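Local atomic coordinates of AAC3-I (Uncultured bacterium, PDB entry 5HMN), a protein that probably transfers the acetyl group of acetyl-coenzyme A to an amino group of aminoglycoside antibiotics, which would confer resistance to them. Residues C[120-125]-C[135-140]; C[20-25]-C[33-38]; C[71-76]-C[113-118]; C[46-49]-C[53-56]. All blocks are in the same frame, centred on the assembly; numbering follows the deposited sequence.

Contact 1. Residues C[120-125]-C[135-140]; sequences IFVQAD and ALYSKL. With COA (coenzyme A), chain J.
Val122 and Tyr137 meet where strand 119-124 faces helix 131-140, the beta-alpha unit that flanks the coenzyme A site of this GNAT fold. The two methyls of Val122 divide the ring between them. CG1 stands over the centre of the Tyr137 ring, 3.7 Å from its centroid and 7° off the normal, a CH-pi contact, while CG2 reaches the phenol end, 3.6 Å from Tyr137 OH. A chi1 of 55° wedges CG1 between the backbone N and the carbonyl carbon of Val122, aiming that branch at the ring face. Ala124, two residues further along the strand, comes in at the ring edge instead, its CB 3.7 Å from Tyr137 CD2. Strand and helix together thus set the phenol beside the coenzyme thiol, a place where many GNAT enzymes carry a tyrosine. The modelled gap from Tyr137 OH to S1P is doubtfully short, but the sulfur also lies at the ring edge, 3.4 Å from Tyr137 CE2.

Contact 2. Residues C[20-25]-C[33-38]; sequences TLLATF and ETYTGN
Tyr35 CG is anti to its carbonyl carbon (chi1 -73°), which swings the phenol ring in beneath the CB of Phe25. The same first torsion in Phe25 (-77°) sets its own ring oblique to that of Tyr35. The two residues join helices 15-28 and 32-36, the first pair of helices in this GNAT fold, which are linked by a short turn. Phe25 meets Tyr35 with its CB in a CH-pi contact, 4.0 Å from the ring centroid and displaced toward the rim above CD1 and CE1. The planes of the two rings are 58° apart. Beyond the contact, Tyr35 OH is hydrogen-bonded to Asp88 OD2 on strand 82-91, so the phenol is held by its hydroxyl as well as packed over one face.

Nearer the backbones the helices come very close. Leu22 O lies 3.4 Å from Tyr35 CB, and in return Leu22 CB lies 3.4 Å from Tyr35 O, so that each main chain touches the root of the other's side chain. Leu22 also packs on Phe77 of the second subunit. Thr36 closes the far end: with its hydroxyl hydrogen-bonded back to Met32 O in its own helix, Thr36 turns its methyl to helix 15-28, CG2 3.7 Å from Ala23 CA.

Contact 3. Residues C[71-76]-C[113-118]; sequences AYELKK and AARGAY
Arg115 stretches along the carboxylate of Glu73 before bonding to it with the end of its side chain. Its CB lies beside the far oxygen, 4.0 Å from Glu73 OE2. From CG to NE the chain is extended, and CD passes close to the near oxygen, 3.4 Å from Glu73 OE1. NE and CZ of Arg115 stay further from that oxygen, and NH1 makes the bond: Arg115 NH1 donates to Glu73 OE1 at a short 2.5 Å, with an N-H...O angle of 148°. The oxygen lies in the guanidinium plane and is approached nearly along its C-O axis, although the carboxylate itself is turned 69° from that plane. It is therefore a salt bridge through one nitrogen and one oxygen.

In the GNAT fold this ties strand 64-75 of the sheet to the end of helix 100-115, which a Schellman motif terminates, with Gly116 at positive phi as its C-prime residue and Ala117 N turned back to Gly112 O. Arg115 NH1 is also hydrogen-bonded to Asp52 O, so one nitrogen serves two acceptors. The carboxylate is shared too, since Glu73 OE2 is hydrogen-bonded to Ser82 OG. Lys75 joins the network through a long ion pair, its NZ 3.9 Å from Glu73 OE2.

Contact 4. Residues C[46-49]-C[53-56]; sequences RRLL and YFIA
Leu48 and Leu49 present two neighbouring bumps to the flat ring of Phe54, one over its face and one at its edge. The contact closes the tight turn from helix 42-49 into strand 54-61, an early helix-to-sheet step of the GNAT fold. Leu48 lies over the ring like a fork. Its CG rides over the ring 3.9 Å from the Phe54 centroid, 20° off the normal and shifted toward the rim. From there the methyls straddle the face: CD1 settles above the root of the ring, 3.8 Å from Phe54 CG, and CD2 spreads to the outer end near CE2 and CZ. Phe54 holds its CG anti to the backbone N (chi1 -176°), which sends the ring out from the strand and under this fork.

Leu49 fills a different hollow. Its CD2 fits the notch between the ring edge and the next residue of the strand that faces the helix, 4.0 Å from Phe54 CE2 and 4.1 Å from Ala56 CB. Tyr72 meets Phe54 edge-to-face from the neighbouring strand. Beside this apolar packing the main chains are bridged by one water, which donates a short 2.5 Å hydrogen bond to Leu49 O and one of 2.8 Å to Phe54 O.

In the fold
Contacts 1 and 4 are buried and apolar, each setting a helix against a strand of the central sheet through an aromatic ring, but only contact 1 reaches the coenzyme thiol. Contact 2 joins two helices and is partly buried, as is contact 3, where charge takes the place of packing at a helix end. Contacts 3 and 4 adjoin, because strands 64-75 and 54-61 are sheet neighbours: Glu73 N lies 2.7 Å from Tyr53 O, a probable hydrogen bond. Contact 1 touches contact 3 through Phe121 and Leu74, whereas contact 2 lies across the chain's centre, about 23 Å from contact 1 between centres. All four reach the second subunit.

Contact 1. Residues C[120-125]-C[135-140]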
loop_
_atom_site.group_PDB
_atom_site.type_symbol
_atom_site.label_atom_id
_atom_site.label_comp_id
_atom_site.label_asym_id
_atom_site.label_seq_id
_atom_site.Cartn_x
_atom_site.Cartn_y
_atom_site.Cartn_z
ATOM N N ILE C 120 -2.828 11.065 3.319
ATOM C CA ILE C 120 -1.871 10.516 2.377
ATOM C C ILE C 120 -0.646 10.062 3.156
ATOM O O ILE C 120 -0.150 10.794 4.011
ATOM C CB ILE C 120 -1.472 11.554 1.309
ATOM C CG1 ILE C 120 -2.696 11.969 0.489
ATOM C CG2 ILE C 120 -0.375 11.002 0.408
ATOM C CD1 ILE C 120 -2.422 13.116 -0.479
ATOM N N PHE C 121 -0.163 8.854 2.891
ATOM C CA PHE C 121 1.043 8.404 3.574
ATOM C C PHE C 121 2.071 7.843 2.597
ATOM O O PHE C 121 1.746 7.428 1.479
ATOM C CB PHE C 121 0.704 7.385 4.673
ATOM C CG PHE C 121 0.227 6.054 4.160
ATOM C CD1 PHE C 121 1.086 4.970 4.110
ATOM C CD2 PHE C 121 -1.083 5.883 3.744
ATOM C CE1 PHE C 121 0.653 3.738 3.648
ATOM C CE2 PHE C 121 -1.523 4.656 3.274
ATOM C CZ PHE C 121 -0.652 3.581 3.229
ATOM N N VAL C 122 3.327 7.876 3.017
ATOM C CA VAL C 122 4.427 7.457 2.165
ATOM C C VAL C 122 5.595 6.993 3.028
ATOM O O VAL C 122 5.906 7.603 4.053
ATOM C CB VAL C 122 4.880 8.597 1.214
ATOM C CG1 VAL C 122 5.227 9.854 2.001
ATOM C CG2 VAL C 122 6.058 8.159 0.356
ATOM N N GLN C 123 6.213 5.887 2.633
ATOM C CA GLN C 123 7.392 5.388 3.324
ATOM C C GLN C 123 8.638 6.045 2.757
ATOM O O GLN C 123 8.817 6.122 1.544
ATOM C CB GLN C 123 7.505 3.869 3.201
ATOM C CG GLN C 123 6.363 3.090 3.818
ATOM C CD GLN C 123 6.641 1.598 3.850
ATOM O OE1 GLN C 123 7.795 1.174 3.924
ATOM N NE2 GLN C 123 5.584 0.795 3.784
ATOM N N ALA C 124 9.498 6.527 3.642
ATOM C CA ALA C 124 10.766 7.091 3.218
ATOM C C ALA C 124 11.900 6.163 3.616
ATOM O O ALA C 124 12.029 5.787 4.782
ATOM C CB ALA C 124 10.969 8.470 3.816
ATOM N N ASP C 125 12.715 5.787 2.637
ATOM C CA ASP C 125 13.924 5.019 2.900
ATOM C C ASP C 125 14.816 5.879 3.795
ATOM O O ASP C 125 14.620 7.091 3.875
ATOM C CB ASP C 125 14.609 4.637 1.587
ATOM C CG ASP C 125 15.632 3.536 1.753
ATOM O OD1 ASP C 125 16.212 3.411 2.851
ATOM O OD2 ASP C 125 15.858 2.791 0.776
ATOM N N ALA C 135 13.566 15.391 4.085
ATOM C CA ALA C 135 13.354 16.813 4.342
ATOM C C ALA C 135 12.039 17.262 3.717
ATOM O O ALA C 135 11.325 18.096 4.274
ATOM C CB ALA C 135 14.509 17.639 3.806
ATOM N N LEU C 136 11.730 16.696 2.553
ATOM C CA LEU C 136 10.478 16.965 1.858
ATOM C C LEU C 136 9.281 16.437 2.636
ATOM O O LEU C 136 8.275 17.119 2.788
ATOM C CB LEU C 136 10.499 16.338 0.460
ATOM C CG LEU C 136 9.203 16.405 -0.350
ATOM C CD1 LEU C 136 8.999 17.788 -0.941
ATOM C CD2 LEU C 136 9.191 15.344 -1.443
ATOM N N TYR C 137 9.380 15.205 3.114
ATOM C CA TYR C 137 8.258 14.585 3.799
ATOM C C TYR C 137 8.063 15.143 5.212
ATOM O O TYR C 137 6.940 15.186 5.714
ATOM C CB TYR C 137 8.450 13.070 3.848
ATOM C CG TYR C 137 8.374 12.418 2.486
ATOM C CD1 TYR C 137 7.572 12.952 1.485
ATOM C CD2 TYR C 137 9.108 11.278 2.199
ATOM C CE1 TYR C 137 7.499 12.361 0.236
ATOM C CE2 TYR C 137 9.041 10.679 0.953
ATOM C CZ TYR C 137 8.236 11.226 -0.023
ATOM O OH TYR C 137 8.169 10.633 -1.264
ATOM N N SER C 138 9.151 15.574 5.844
ATOM C CA SER C 138 9.077 16.085 7.217
ATOM C C SER C 138 8.332 17.418 7.286
ATOM O O SER C 138 7.713 17.742 8.303
ATOM C CB SER C 138 10.478 16.243 7.811
ATOM O OG SER C 138 11.155 15.000 7.855
ATOM N N LYS C 139 8.393 18.181 6.200
ATOM C CA LYS C 139 7.719 19.470 6.125
ATOM C C LYS C 139 6.214 19.312 5.899
ATOM O O LYS C 139 5.425 20.164 6.308
ATOM C CB LYS C 139 8.324 20.325 5.004
ATOM C CG LYS C 139 7.921 19.868 3.610
ATOM C CD LYS C 139 8.713 20.519 2.491
ATOM C CE LYS C 139 7.849 20.636 1.238
ATOM N NZ LYS C 139 7.987 21.960 0.567
ATOM N N LEU C 140 5.814 18.217 5.255
ATOM C CA LEU C 140 4.420 18.038 4.858
ATOM C C LEU C 140 3.631 17.168 5.823
ATOM O O LEU C 140 2.423 17.343 5.978
ATOM C CB LEU C 140 4.342 17.438 3.457
ATOM C CG LEU C 140 4.737 18.355 2.305
ATOM C CD1 LEU C 140 4.704 17.583 1.004
ATOM C CD2 LEU C 140 3.807 19.558 2.237
HETATM N N1A COA J . 18.071 18.878 0.662
HETATM C C2A COA J . 17.401 19.503 1.666
HETATM N N3A COA J . 16.098 19.805 1.599
HETATM C C4A COA J . 15.435 19.461 0.487
HETATM C C5A COA J . 16.071 18.855 -0.524
HETATM C C6A COA J . 17.403 18.567 -0.438
HETATM N N6A COA J . 18.327 17.936 -1.307
HETATM N N7A COA J . 15.191 18.646 -1.485
HETATM C C8A COA J . 14.009 19.142 -1.090
HETATM N N9A COA J . 14.172 19.640 0.133
HETATM C C1B COA J . 13.222 20.234 0.922
HETATM C C2B COA J . 13.340 21.537 0.977
HETATM O O2B COA J . 12.740 21.998 2.209
HETATM C C3B COA J . 12.461 22.052 -0.146
HETATM O O3B COA J . 12.033 23.279 0.025
HETATM P P3B COA J . 12.931 24.534 -0.264
HETATM O O7A COA J . 12.038 25.694 -0.217
HETATM O O8A COA J . 13.924 24.658 0.792
HETATM O O9A COA J . 13.663 24.484 -1.557
HETATM C C4B COA J . 11.279 21.007 -0.050
HETATM O O4B COA J . 11.765 19.884 0.334
HETATM C C5B COA J . 10.618 20.822 -1.431
HETATM O O5B COA J . 11.540 20.609 -2.462
HETATM P P1A COA J . 11.032 20.250 -3.879
HETATM O O1A COA J . 11.702 21.111 -4.801
HETATM O O2A COA J . 9.623 20.444 -3.948
HETATM O O3A COA J . 11.537 18.845 -4.167
HETATM P P2A COA J . 12.032 18.304 -5.518
HETATM O O4A COA J . 11.191 18.749 -6.554
HETATM O O5A COA J . 13.371 18.703 -5.711
HETATM O O6A COA J . 12.157 16.765 -5.429
HETATM C CBP COA J . 12.690 14.621 -4.610
HETATM C CCP COA J . 12.455 16.105 -4.273
HETATM C CDP COA J . 11.464 14.032 -5.279
HETATM C CEP COA J . 12.933 13.823 -3.316
HETATM C CAP COA J . 13.893 14.546 -5.506
HETATM O OAP COA J . 14.984 14.842 -4.748
HETATM C C9P COA J . 14.104 13.182 -6.090
HETATM O O9P COA J . 13.547 12.844 -7.059
HETATM N N8P COA J . 15.016 12.277 -5.510
HETATM C C7P COA J . 15.278 11.005 -6.041
HETATM C C6P COA J . 14.239 9.907 -5.748
HETATM C C5P COA J . 13.616 9.870 -4.333
HETATM O O5P COA J . 14.284 9.982 -3.332
HETATM N N4P COA J . 12.198 9.669 -4.271
HETATM C C3P COA J . 11.432 9.604 -3.072
HETATM C C2P COA J . 10.474 8.384 -3.063
HETATM S S1P COA J . 9.363 8.508 -1.670
#

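Contact 2. Residues C[20-25]-C[33-38]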
loop_
_atom_site.group_PDB
_atom_site.type_symbol
_atom_site.label_atom_id
_atom_site.label_comp_id
_atom_site.label_asym_id
_atom_site.label_seq_id
_atom_site.Cartn_x
_atom_site.Cartn_y
_atom_site.Cartn_z
ATOM N N THR C 20 7.219 6.979 -20.641
ATOM C CA THR C 20 8.256 7.987 -20.495
ATOM C C THR C 20 8.503 8.262 -19.015
ATOM O O THR C 20 9.640 8.452 -18.586
ATOM C CB THR C 20 7.870 9.288 -21.216
ATOM O OG1 THR C 20 7.606 9.003 -22.597
ATOM C CG2 THR C 20 8.993 10.312 -21.117
ATOM N N LEU C 21 7.427 8.262 -18.237
ATOM C CA LEU C 21 7.524 8.474 -16.799
ATOM C C LEU C 21 8.360 7.373 -16.149
ATOM O O LEU C 21 9.130 7.635 -15.226
ATOM C CB LEU C 21 6.130 8.533 -16.170
ATOM C CG LEU C 21 6.089 8.791 -14.663
ATOM C CD1 LEU C 21 6.885 10.039 -14.328
ATOM C CD2 LEU C 21 4.653 8.916 -14.178
ATOM N N LEU C 22 8.219 6.146 -16.648
ATOM C CA LEU C 22 9.021 5.027 -16.159
ATOM C C LEU C 22 10.512 5.291 -16.354
ATOM O O LEU C 22 11.325 4.942 -15.503
ATOM C CB LEU C 22 8.618 3.729 -16.857
ATOM C CG LEU C 22 7.262 3.130 -16.470
ATOM C CD1 LEU C 22 6.998 1.839 -17.239
ATOM C CD2 LEU C 22 7.192 2.880 -14.972
ATOM N N ALA C 23 10.867 5.920 -17.471
ATOM C CA ALA C 23 12.258 6.276 -17.745
ATOM C C ALA C 23 12.754 7.358 -16.784
ATOM O O ALA C 23 13.924 7.373 -16.397
ATOM C CB ALA C 23 12.415 6.737 -19.193
ATOM N N THR C 24 11.862 8.266 -16.406
ATOM C CA THR C 24 12.181 9.291 -15.414
ATOM C C THR C 24 12.448 8.672 -14.042
ATOM O O THR C 24 13.385 9.073 -13.339
ATOM C CB THR C 24 11.046 10.320 -15.296
ATOM O OG1 THR C 24 10.895 10.997 -16.548
ATOM C CG2 THR C 24 11.352 11.343 -14.204
ATOM N N PHE C 25 11.620 7.701 -13.664
ATOM C CA PHE C 25 11.813 6.962 -12.420
ATOM C C PHE C 25 13.152 6.227 -12.426
ATOM O O PHE C 25 13.908 6.292 -11.456
ATOM C CB PHE C 25 10.673 5.954 -12.198
ATOM C CG PHE C 25 9.391 6.575 -11.704
ATOM C CD1 PHE C 25 9.407 7.769 -11.006
ATOM C CD2 PHE C 25 8.170 5.956 -11.934
ATOM C CE1 PHE C 25 8.232 8.340 -10.549
ATOM C CE2 PHE C 25 6.989 6.524 -11.480
ATOM C CZ PHE C 25 7.023 7.717 -10.784
ATOM N N GLU C 33 17.019 -0.602 -15.215
ATOM C CA GLU C 33 16.697 -1.981 -15.555
ATOM C C GLU C 33 15.339 -2.408 -14.999
ATOM O O GLU C 33 14.578 -3.100 -15.665
ATOM C CB GLU C 33 17.794 -2.917 -15.042
ATOM C CG GLU C 33 17.449 -4.393 -15.134
ATOM C CD GLU C 33 18.633 -5.289 -14.830
ATOM O OE1 GLU C 33 19.315 -5.054 -13.810
ATOM O OE2 GLU C 33 18.882 -6.229 -15.616
ATOM N N THR C 34 15.038 -1.988 -13.777
ATOM C CA THR C 34 13.785 -2.359 -13.132
ATOM C C THR C 34 12.582 -1.652 -13.760
ATOM O O THR C 34 11.515 -2.246 -13.913
ATOM C CB THR C 34 13.826 -2.043 -11.624
ATOM O OG1 THR C 34 14.932 -2.725 -11.024
ATOM C CG2 THR C 34 12.537 -2.480 -10.944
ATOM N N TYR C 35 12.764 -0.390 -14.141
ATOM C CA TYR C 35 11.643 0.439 -14.582
ATOM C C TYR C 35 11.434 0.457 -16.093
ATOM O O TYR C 35 10.340 0.767 -16.560
ATOM C CB TYR C 35 11.819 1.873 -14.071
ATOM C CG TYR C 35 11.564 2.007 -12.587
ATOM C CD1 TYR C 35 10.282 2.225 -12.099
ATOM C CD2 TYR C 35 12.605 1.904 -11.674
ATOM C CE1 TYR C 35 10.044 2.338 -10.740
ATOM C CE2 TYR C 35 12.378 2.014 -10.313
ATOM C CZ TYR C 35 11.095 2.232 -9.853
ATOM O OH TYR C 35 10.859 2.346 -8.502
ATOM N N THR C 36 12.471 0.125 -16.856
ATOM C CA THR C 36 12.365 0.147 -18.310
ATOM C C THR C 36 12.836 -1.152 -18.968
ATOM O O THR C 36 12.652 -1.341 -20.169
ATOM C CB THR C 36 13.173 1.315 -18.919
ATOM O OG1 THR C 36 14.573 1.130 -18.664
ATOM C CG2 THR C 36 12.722 2.650 -18.331
ATOM N N GLY C 37 13.441 -2.040 -18.183
ATOM C CA GLY C 37 14.014 -3.263 -18.722
ATOM C C GLY C 37 12.998 -4.316 -19.120
ATOM O O GLY C 37 13.291 -5.197 -19.928
ATOM N N ASN C 38 11.802 -4.232 -18.549
ATOM C CA ASN C 38 10.739 -5.176 -18.868
ATOM C C ASN C 38 9.370 -4.525 -18.740
ATOM O O ASN C 38 8.548 -4.940 -17.922
ATOM C CB ASN C 38 10.827 -6.408 -17.965
ATOM C CG ASN C 38 10.089 -7.605 -18.538
ATOM O OD1 ASN C 38 9.159 -7.459 -19.334
ATOM N ND2 ASN C 38 10.503 -8.800 -18.134
#

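Contact 3. Residues C[71-76]-C[113-118]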
loop_
_atom_site.group_PDB
_atom_site.type_symbol
_atom_site.label_atom_id
_atom_site.label_comp_id
_atom_site.label_asym_id
_atom_site.label_seq_id
_atom_site.Cartn_x
_atom_site.Cartn_y
_atom_site.Cartn_z
ATOM N N ALA C 71 0.626 6.413 -7.088
ATOM C CA ALA C 71 -0.009 6.205 -5.791
ATOM C C ALA C 71 -1.199 5.252 -5.879
ATOM O O ALA C 71 -1.784 5.067 -6.946
ATOM C CB ALA C 71 -0.447 7.535 -5.200
ATOM N N TYR C 72 -1.551 4.665 -4.742
ATOM C CA TYR C 72 -2.671 3.731 -4.660
ATOM C C TYR C 72 -3.659 4.199 -3.605
ATOM O O TYR C 72 -3.274 4.485 -2.471
ATOM C CB TYR C 72 -2.179 2.320 -4.329
ATOM C CG TYR C 72 -1.280 1.694 -5.379
ATOM C CD1 TYR C 72 0.088 1.915 -5.372
ATOM C CD2 TYR C 72 -1.804 0.862 -6.364
ATOM C CE1 TYR C 72 0.914 1.341 -6.330
ATOM C CE2 TYR C 72 -0.989 0.283 -7.321
ATOM C CZ TYR C 72 0.368 0.528 -7.299
ATOM O OH TYR C 72 1.183 -0.048 -8.249
ATOM N N GLU C 73 -4.934 4.293 -3.974
ATOM C CA GLU C 73 -5.963 4.598 -2.990
ATOM C C GLU C 73 -6.406 3.331 -2.271
ATOM O O GLU C 73 -6.837 2.364 -2.901
ATOM C CB GLU C 73 -7.167 5.273 -3.643
ATOM C CG GLU C 73 -8.267 5.616 -2.647
ATOM C CD GLU C 73 -9.529 6.129 -3.316
ATOM O OE1 GLU C 73 -9.583 6.148 -4.563
ATOM O OE2 GLU C 73 -10.467 6.513 -2.588
ATOM N N LEU C 74 -6.299 3.340 -0.947
ATOM C CA LEU C 74 -6.663 2.175 -0.150
ATOM C C LEU C 74 -7.984 2.403 0.573
ATOM O O LEU C 74 -8.030 3.085 1.597
ATOM C CB LEU C 74 -5.555 1.854 0.860
ATOM C CG LEU C 74 -4.432 0.894 0.453
ATOM C CD1 LEU C 74 -3.843 1.232 -0.898
ATOM C CD2 LEU C 74 -3.343 0.875 1.519
ATOM N N LYS C 75 -9.060 1.839 0.033
ATOM C CA LYS C 75 -10.357 1.931 0.688
ATOM C C LYS C 75 -10.389 0.995 1.897
ATOM O O LYS C 75 -10.186 -0.213 1.772
ATOM C CB LYS C 75 -11.485 1.610 -0.297
ATOM C CG LYS C 75 -12.591 2.662 -0.324
ATOM C CD LYS C 75 -12.860 3.164 -1.736
ATOM C CE LYS C 75 -13.776 4.382 -1.729
ATOM N NZ LYS C 75 -13.965 4.956 -3.095
ATOM N N LYS C 76 -10.632 1.561 3.071
ATOM C CA LYS C 76 -10.458 0.823 4.319
ATOM C C LYS C 76 -11.654 -0.062 4.675
ATOM O O LYS C 76 -12.757 0.116 4.157
ATOM C CB LYS C 76 -10.166 1.793 5.466
ATOM C CG LYS C 76 -8.957 2.701 5.231
ATOM C CD LYS C 76 -7.662 1.913 5.007
ATOM C CE LYS C 76 -7.330 1.003 6.188
ATOM N NZ LYS C 76 -7.097 1.737 7.466
ATOM N N ALA C 113 -8.908 14.820 -1.612
ATOM C CA ALA C 113 -10.074 15.462 -1.011
ATOM C C ALA C 113 -11.322 15.250 -1.864
ATOM O O ALA C 113 -12.426 15.120 -1.340
ATOM C CB ALA C 113 -9.817 16.948 -0.809
ATOM N N ALA C 114 -11.133 15.217 -3.181
ATOM C CA ALA C 114 -12.229 14.962 -4.106
ATOM C C ALA C 114 -12.665 13.501 -4.042
ATOM O O ALA C 114 -13.815 13.176 -4.339
ATOM C CB ALA C 114 -11.824 15.333 -5.522
ATOM N N ARG C 115 -11.741 12.625 -3.652
ATOM C CA ARG C 115 -12.035 11.199 -3.513
ATOM C C ARG C 115 -12.548 10.867 -2.119
ATOM O O ARG C 115 -13.079 9.780 -1.886
ATOM C CB ARG C 115 -10.793 10.356 -3.819
ATOM C CG ARG C 115 -10.434 10.288 -5.296
ATOM C CD ARG C 115 -9.243 9.369 -5.535
ATOM N NE ARG C 115 -8.941 9.231 -6.957
ATOM C CZ ARG C 115 -8.832 8.065 -7.584
ATOM N NH1 ARG C 115 -8.993 6.936 -6.910
ATOM N NH2 ARG C 115 -8.558 8.026 -8.880
ATOM N N GLY C 116 -12.387 11.805 -1.192
ATOM C CA GLY C 116 -12.859 11.615 0.167
ATOM C C GLY C 116 -11.814 11.006 1.086
ATOM O O GLY C 116 -12.107 10.685 2.237
ATOM N N ALA C 117 -10.599 10.841 0.574
ATOM C CA ALA C 117 -9.494 10.323 1.375
ATOM C C ALA C 117 -9.167 11.295 2.500
ATOM O O ALA C 117 -9.221 12.507 2.307
ATOM C CB ALA C 117 -8.275 10.081 0.508
ATOM N N TYR C 118 -8.830 10.765 3.673
ATOM C CA TYR C 118 -8.598 11.613 4.836
ATOM C C TYR C 118 -7.109 11.800 5.112
ATOM O O TYR C 118 -6.726 12.651 5.912
ATOM C CB TYR C 118 -9.299 11.039 6.076
ATOM C CG TYR C 118 -8.595 9.858 6.712
ATOM C CD1 TYR C 118 -7.779 10.028 7.824
ATOM C CD2 TYR C 118 -8.752 8.576 6.206
ATOM C CE1 TYR C 118 -7.133 8.951 8.411
ATOM C CE2 TYR C 118 -8.110 7.495 6.783
ATOM C CZ TYR C 118 -7.303 7.689 7.882
ATOM O OH TYR C 118 -6.664 6.617 8.452
#

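Contact 4. Residues C[46-49]-C[53-56]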
loop_
_atom_site.group_PDB
_atom_site.type_symbol
_atom_site.label_atom_id
_atom_site.label_comp_id
_atom_site.label_asym_id
_atom_site.label_seq_id
_atom_site.Cartn_x
_atom_site.Cartn_y
_atom_site.Cartn_z
ATOM N N ARG C 46 -2.894 0.033 -19.536
ATOM C CA ARG C 46 -4.147 0.755 -19.687
ATOM C C ARG C 46 -5.182 0.412 -18.615
ATOM O O ARG C 46 -5.794 1.302 -18.020
ATOM C CB ARG C 46 -4.756 0.487 -21.046
ATOM C CG ARG C 46 -6.085 1.162 -21.178
ATOM C CD ARG C 46 -6.651 1.020 -22.568
ATOM N NE ARG C 46 -7.585 2.103 -22.864
ATOM C CZ ARG C 46 -8.788 2.222 -22.322
ATOM N NH1 ARG C 46 -9.230 1.325 -21.448
ATOM N NH2 ARG C 46 -9.563 3.244 -22.655
ATOM N N ARG C 47 -5.393 -0.876 -18.389
ATOM C CA ARG C 47 -6.372 -1.320 -17.397
ATOM C C ARG C 47 -5.997 -0.830 -16.001
ATOM O O ARG C 47 -6.864 -0.575 -15.164
ATOM C CB ARG C 47 -6.500 -2.839 -17.411
ATOM C CG ARG C 47 -7.301 -3.373 -18.584
ATOM C CD ARG C 47 -7.649 -4.834 -18.386
ATOM N NE ARG C 47 -6.459 -5.653 -18.192
ATOM C CZ ARG C 47 -5.744 -6.159 -19.192
ATOM N NH1 ARG C 47 -6.102 -5.918 -20.446
ATOM N NH2 ARG C 47 -4.674 -6.902 -18.943
ATOM N N LEU C 48 -4.701 -0.686 -15.762
ATOM C CA LEU C 48 -4.224 -0.154 -14.490
ATOM C C LEU C 48 -4.606 1.318 -14.346
ATOM O O LEU C 48 -4.991 1.769 -13.267
ATOM C CB LEU C 48 -2.708 -0.329 -14.374
ATOM C CG LEU C 48 -2.059 0.182 -13.083
ATOM C CD1 LEU C 48 -2.645 -0.522 -11.862
ATOM C CD2 LEU C 48 -0.551 0.001 -13.135
ATOM N N LEU C 49 -4.515 2.059 -15.447
ATOM C CA LEU C 49 -4.832 3.482 -15.451
ATOM C C LEU C 49 -6.330 3.769 -15.319
ATOM O O LEU C 49 -6.727 4.837 -14.848
ATOM C CB LEU C 49 -4.289 4.133 -16.728
ATOM C CG LEU C 49 -2.774 4.358 -16.735
ATOM C CD1 LEU C 49 -2.304 4.817 -18.106
ATOM C CD2 LEU C 49 -2.386 5.376 -15.674
ATOM N N TYR C 53 -8.346 2.587 -8.090
ATOM C CA TYR C 53 -7.447 2.904 -6.987
ATOM C C TYR C 53 -6.072 3.429 -7.403
ATOM O O TYR C 53 -5.366 4.031 -6.594
ATOM C CB TYR C 53 -7.271 1.666 -6.103
ATOM C CG TYR C 53 -6.678 0.473 -6.821
ATOM C CD1 TYR C 53 -5.309 0.243 -6.816
ATOM C CD2 TYR C 53 -7.491 -0.427 -7.499
ATOM C CE1 TYR C 53 -4.765 -0.846 -7.468
ATOM C CE2 TYR C 53 -6.956 -1.519 -8.154
ATOM C CZ TYR C 53 -5.593 -1.722 -8.134
ATOM O OH TYR C 53 -5.059 -2.809 -8.784
ATOM N N PHE C 54 -5.684 3.206 -8.656
ATOM C CA PHE C 54 -4.354 3.637 -9.096
ATOM C C PHE C 54 -4.349 5.094 -9.546
ATOM O O PHE C 54 -5.249 5.538 -10.256
ATOM C CB PHE C 54 -3.839 2.741 -10.229
ATOM C CG PHE C 54 -2.433 3.069 -10.664
ATOM C CD1 PHE C 54 -1.357 2.794 -9.838
ATOM C CD2 PHE C 54 -2.189 3.659 -11.897
ATOM C CE1 PHE C 54 -0.060 3.091 -10.228
ATOM C CE2 PHE C 54 -0.897 3.960 -12.298
ATOM C CZ PHE C 54 0.172 3.677 -11.461
ATOM N N ILE C 55 -3.326 5.834 -9.117
ATOM C CA ILE C 55 -3.170 7.237 -9.486
ATOM C C ILE C 55 -1.757 7.502 -10.007
ATOM O O ILE C 55 -0.767 7.215 -9.331
ATOM C CB ILE C 55 -3.450 8.179 -8.292
ATOM C CG1 ILE C 55 -4.885 8.000 -7.789
ATOM C CG2 ILE C 55 -3.197 9.630 -8.682
ATOM C CD1 ILE C 55 -5.215 8.826 -6.561
ATOM N N ALA C 56 -1.669 8.050 -11.213
ATOM C CA ALA C 56 -0.378 8.397 -11.800
ATOM C C ALA C 56 -0.346 9.868 -12.179
ATOM O O ALA C 56 -1.171 10.327 -12.964
ATOM C CB ALA C 56 -0.093 7.529 -13.016
HETATM O O HOH W 1 -5.325 5.988 -13.064
#